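Local coordinates for protein response regulator (Colwellia psychrerythraea, PDB 3EQZ) that carries a CheY-like receiver domain, the kind of module that passes on signals in two-component systems, at residues V87-S90 and A91-L94; T116-L119 and T120-N124. All blocks are in the same frame, centred on the assembly; numbering follows the deposited sequence.

Contact 1. Residues V87-S90 and A91-L94; sequences VLHS and AETL
Thr93 folds back on the turn of helix before it and meets His89, four residues earlier, with both its backbone and its side chain. Thr93 CB lies 3.4 Å from His89 O. From there OG1 turns back beside the threonine's own nitrogen (chi1 -59°), a setting from which a helical threonine can reach the carbonyl four residues back, and Thr93 OG1 donates a hydrogen bond of 2.8 Å to His89 O. His89 O also accepts the helical bond from Thr93 N, at 2.9 Å, and the two donors come from opposite faces of the carbonyl plane, OG1 tilted 34° out of it. One oxygen is thus gripped twice by one residue.

The hydroxyl has a second neighbour. Thr93 OG1 sits 3.3 Å above one face of the His89 imidazole, displaced toward the rim on the CE1 and NE2 side, with His89 CE1 its nearest ring atom at 3.4 Å. The histidine CG runs anti to its backbone nitrogen (chi1 172°), which swings the ring over the hydroxyl. Glu92 extends its chain nearby, but OE1 of Glu92 stays 5.4 Å from NE2 of His89, too far for a salt bridge; if the ring were protonated, the attraction would probably be weak.

Ordinary helical bonds complete the turn: Ala91 N to Val87 O, Glu92 N to Leu88 O and Leu94 N to Ser90 O, the last 2.8 Å long. Ser90 OG bonds backward to Gly86 O.

All of this belongs to helix 87-97, the crossover between parallel strands 76-81 and 101-107. Leu88 packs on both strands, Ala91 on Leu79 and Glu92 on Val102 and Thr105. Ser90, Thr93 and Leu94 pack against a second subunit, while the His89 ring stacks on His89 of a third.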
loop_
_atom_site.group_PDB
_atom_site.type_symbol
_atom_site.label_atom_id
_atom_site.label_comp_id
_atom_site.label_asym_id
_atom_site.label_seq_id
_atom_site.Cartn_x
_atom_site.Cartn_y
_atom_site.Cartn_z
ATOM N N VAL B 87 6.967 1.715 -3.239
ATOM C CA VAL B 87 6.999 2.275 -4.605
ATOM C C VAL B 87 6.931 1.178 -5.682
ATOM O O VAL B 87 6.157 1.260 -6.625
ATOM C CB VAL B 87 8.198 3.221 -4.867
ATOM C CG1 VAL B 87 8.213 3.714 -6.306
ATOM C CG2 VAL B 87 8.181 4.433 -3.940
ATOM N N LEU B 88 7.698 0.102 -5.501
ATOM C CA LEU B 88 7.692 -0.965 -6.479
ATOM C C LEU B 88 6.354 -1.695 -6.460
ATOM O O LEU B 88 5.806 -2.038 -7.519
ATOM C CB LEU B 88 8.838 -1.917 -6.163
ATOM C CG LEU B 88 9.181 -2.964 -7.223
ATOM C CD1 LEU B 88 9.422 -2.394 -8.667
ATOM C CD2 LEU B 88 10.398 -3.750 -6.713
ATOM N N HIS B 89 5.823 -1.961 -5.256
ATOM C CA HIS B 89 4.521 -2.592 -5.136
ATOM C C HIS B 89 3.395 -1.722 -5.739
ATOM O O HIS B 89 2.456 -2.230 -6.325
ATOM C CB HIS B 89 4.232 -2.943 -3.659
ATOM C CG HIS B 89 2.844 -3.422 -3.419
ATOM N ND1 HIS B 89 1.815 -2.571 -3.064
ATOM C CD2 HIS B 89 2.298 -4.660 -3.513
ATOM C CE1 HIS B 89 0.690 -3.262 -2.947
ATOM N NE2 HIS B 89 0.957 -4.533 -3.222
ATOM N N SER B 90 3.490 -0.403 -5.588
ATOM C CA SER B 90 2.527 0.523 -6.208
ATOM C C SER B 90 2.480 0.437 -7.748
ATOM O O SER B 90 1.403 0.374 -8.343
ATOM C CB SER B 90 2.826 1.957 -5.780
ATOM O OG SER B 90 2.556 2.065 -4.392
ATOM N N ALA B 91 3.653 0.428 -8.363
ATOM C CA ALA B 91 3.798 0.314 -9.820
ATOM C C ALA B 91 3.274 -1.019 -10.266
ATOM O O ALA B 91 2.565 -1.125 -11.298
ATOM C CB ALA B 91 5.289 0.429 -10.214
ATOM N N GLU B 92 3.613 -2.075 -9.524
ATOM C CA GLU B 92 3.100 -3.366 -9.902
ATOM C C GLU B 92 1.560 -3.372 -9.827
ATOM O O GLU B 92 0.871 -3.865 -10.744
ATOM C CB GLU B 92 3.671 -4.446 -8.972
ATOM C CG GLU B 92 3.141 -5.825 -9.201
ATOM C CD GLU B 92 3.720 -6.824 -8.156
ATOM O OE1 GLU B 92 4.219 -6.377 -7.093
ATOM O OE2 GLU B 92 3.722 -8.033 -8.430
ATOM N N THR B 93 1.013 -2.828 -8.740
ATOM C CA THR B 93 -0.455 -2.801 -8.576
ATOM C C THR B 93 -1.115 -1.986 -9.676
ATOM O O THR B 93 -2.165 -2.370 -10.242
ATOM C CB THR B 93 -0.828 -2.172 -7.213
ATOM O OG1 THR B 93 -0.229 -2.959 -6.164
ATOM C CG2 THR B 93 -2.388 -2.096 -7.018
ATOM N N LEU B 94 -0.530 -0.815 -9.953
ATOM C CA LEU B 94 -1.067 0.018 -11.048
ATOM C C LEU B 94 -1.041 -0.765 -12.351
ATOM O O LEU B 94 -2.035 -0.841 -13.050
ATOM C CB LEU B 94 -0.240 1.285 -11.170
ATOM C CG LEU B 94 -0.652 2.342 -12.198
ATOM C CD1 LEU B 94 -2.141 2.831 -12.037
ATOM C CD2 LEU B 94 0.299 3.542 -12.199
#

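Contact 2. Residues T116-L119 and T120-N124; sequences TCFL and TSLSN
Two hydroxyls, of Thr120 and Ser121, reach back to main-chain carbonyls of the preceding turn, each in its own way. Thr120 OG1 donates to Thr116 O at 2.7 Å from above the carbonyl plane, while Thr120 N bonds to the same oxygen from the opposite face. Ser121 OG reaches only three residues back, to Phe118 O at 3.0 Å; with chi1 at 67° it is wedged between its own nitrogen and carbonyl carbon, and it comes in from the side of the C=O, at 123°, tilted 25° from the carbonyl plane. Phe118 O also accepts from Leu122 N.

Among the remaining backbone bonds, Ser121 N bonds to Cys117 O, and Ser123 N to Leu119 O.

The apolar contacts gather on Leu122, whose CD2 lies 4.2 Å from Phe118 CE2 and 4.3 Å from Leu119 CD2, one methyl meeting both side chains.

Helix 112-124 lays these apolar groups against the fold: Phe118 and Leu122 pack on Ile103 of strand 101-107, and Leu119 touches Val23 of helix 13-23. Thr116, Thr120 and Ser123 lean on Ile26, while Cys117 meets Cys117 of the third subunit.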
loop_
_atom_site.group_PDB
_atom_site.type_symbol
_atom_site.label_atom_id
_atom_site.label_comp_id
_atom_site.label_asym_id
_atom_site.label_seq_id
_atom_site.Cartn_x
_atom_site.Cartn_y
_atom_site.Cartn_z
ATOM N N THR B 116 19.331 -13.936 -12.278
ATOM C CA THR B 116 19.884 -14.977 -13.179
ATOM C C THR B 116 19.071 -16.265 -13.068
ATOM O O THR B 116 18.662 -16.877 -14.072
ATOM C CB THR B 116 21.352 -15.256 -12.808
ATOM O OG1 THR B 116 22.099 -14.054 -13.003
ATOM C CG2 THR B 116 21.932 -16.364 -13.728
ATOM N N CYS B 117 18.796 -16.629 -11.820
ATOM C CA CYS B 117 17.973 -17.786 -11.525
ATOM C C CYS B 117 16.533 -17.668 -12.128
ATOM O O CYS B 117 16.049 -18.570 -12.854
ATOM C CB CYS B 117 17.948 -17.974 -10.012
ATOM S SG CYS B 117 17.147 -19.492 -9.529
ATOM N N PHE B 118 15.877 -16.524 -11.907
ATOM C CA PHE B 118 14.567 -16.286 -12.509
ATOM C C PHE B 118 14.552 -16.332 -14.057
ATOM O O PHE B 118 13.689 -16.966 -14.678
ATOM C CB PHE B 118 13.959 -14.962 -12.014
ATOM C CG PHE B 118 12.621 -14.667 -12.644
ATOM C CD1 PHE B 118 11.511 -15.454 -12.354
ATOM C CD2 PHE B 118 12.480 -13.631 -13.552
ATOM C CE1 PHE B 118 10.273 -15.209 -12.970
ATOM C CE2 PHE B 118 11.262 -13.377 -14.159
ATOM C CZ PHE B 118 10.149 -14.149 -13.853
ATOM N N LEU B 119 15.472 -15.616 -14.699
ATOM C CA LEU B 119 15.488 -15.634 -16.164
ATOM C C LEU B 119 15.812 -17.045 -16.695
ATOM O O LEU B 119 15.295 -17.470 -17.716
ATOM C CB LEU B 119 16.497 -14.635 -16.693
ATOM C CG LEU B 119 16.196 -13.134 -16.403
ATOM C CD1 LEU B 119 17.336 -12.260 -16.855
ATOM C CD2 LEU B 119 14.911 -12.724 -17.102
ATOM N N THR B 120 16.679 -17.767 -16.011
ATOM C CA THR B 120 16.893 -19.167 -16.359
ATOM C C THR B 120 15.590 -19.971 -16.320
ATOM O O THR B 120 15.242 -20.615 -17.322
ATOM C CB THR B 120 17.999 -19.784 -15.493
ATOM O OG1 THR B 120 19.192 -19.012 -15.686
ATOM C CG2 THR B 120 18.283 -21.283 -15.853
ATOM N N SER B 121 14.825 -19.923 -15.222
ATOM C CA SER B 121 13.561 -20.688 -15.254
ATOM C C SER B 121 12.601 -20.159 -16.342
ATOM O O SER B 121 11.850 -20.934 -16.968
ATOM C CB SER B 121 12.853 -20.699 -13.897
ATOM O OG SER B 121 12.395 -19.391 -13.577
ATOM N N LEU B 122 12.631 -18.847 -16.573
ATOM C CA LEU B 122 11.729 -18.225 -17.540
ATOM C C LEU B 122 12.012 -18.793 -18.932
ATOM O O LEU B 122 11.088 -19.166 -19.685
ATOM C CB LEU B 122 11.847 -16.686 -17.492
ATOM C CG LEU B 122 10.880 -15.891 -18.380
ATOM C CD1 LEU B 122 9.443 -16.247 -18.063
ATOM C CD2 LEU B 122 11.100 -14.340 -18.284
ATOM N N SER B 123 13.301 -18.896 -19.240
ATOM C CA SER B 123 13.782 -19.467 -20.485
ATOM C C SER B 123 13.362 -20.932 -20.636
ATOM O O SER B 123 12.872 -21.336 -21.663
ATOM C CB SER B 123 15.289 -19.418 -20.476
ATOM O OG SER B 123 15.823 -19.774 -21.718
ATOM N N ASN B 124 13.584 -21.717 -19.594
ATOM C CA ASN B 124 13.247 -23.128 -19.606
ATOM C C ASN B 124 11.739 -23.400 -19.736
ATOM O O ASN B 124 11.339 -24.464 -20.196
ATOM C CB ASN B 124 13.781 -23.794 -18.330
ATOM C CG ASN B 124 15.294 -23.806 -18.278
ATOM O OD1 ASN B 124 15.952 -23.630 -19.294
ATOM N ND2 ASN B 124 15.852 -24.007 -17.089
#

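In the fold
Contact 1, on helix 87-97, comes first along the chain; strand 101-107 then leads to helix 112-124 and contact 2. Their centres are about 23 Å apart and their nearest atoms about 10 Å, so they do not touch. What they share is strand 101-107, an outermost strand of the parallel sheet within this chain (order 2-1-3-4-5): side chains of both helices pack on it. These are the last two helices of the receiver fold. Both also meet other subunits, contact 1 the second and third, contact 2 the third, so in this four-chain assembly the same helices that pack on the sheet also contribute to contacts between subunits.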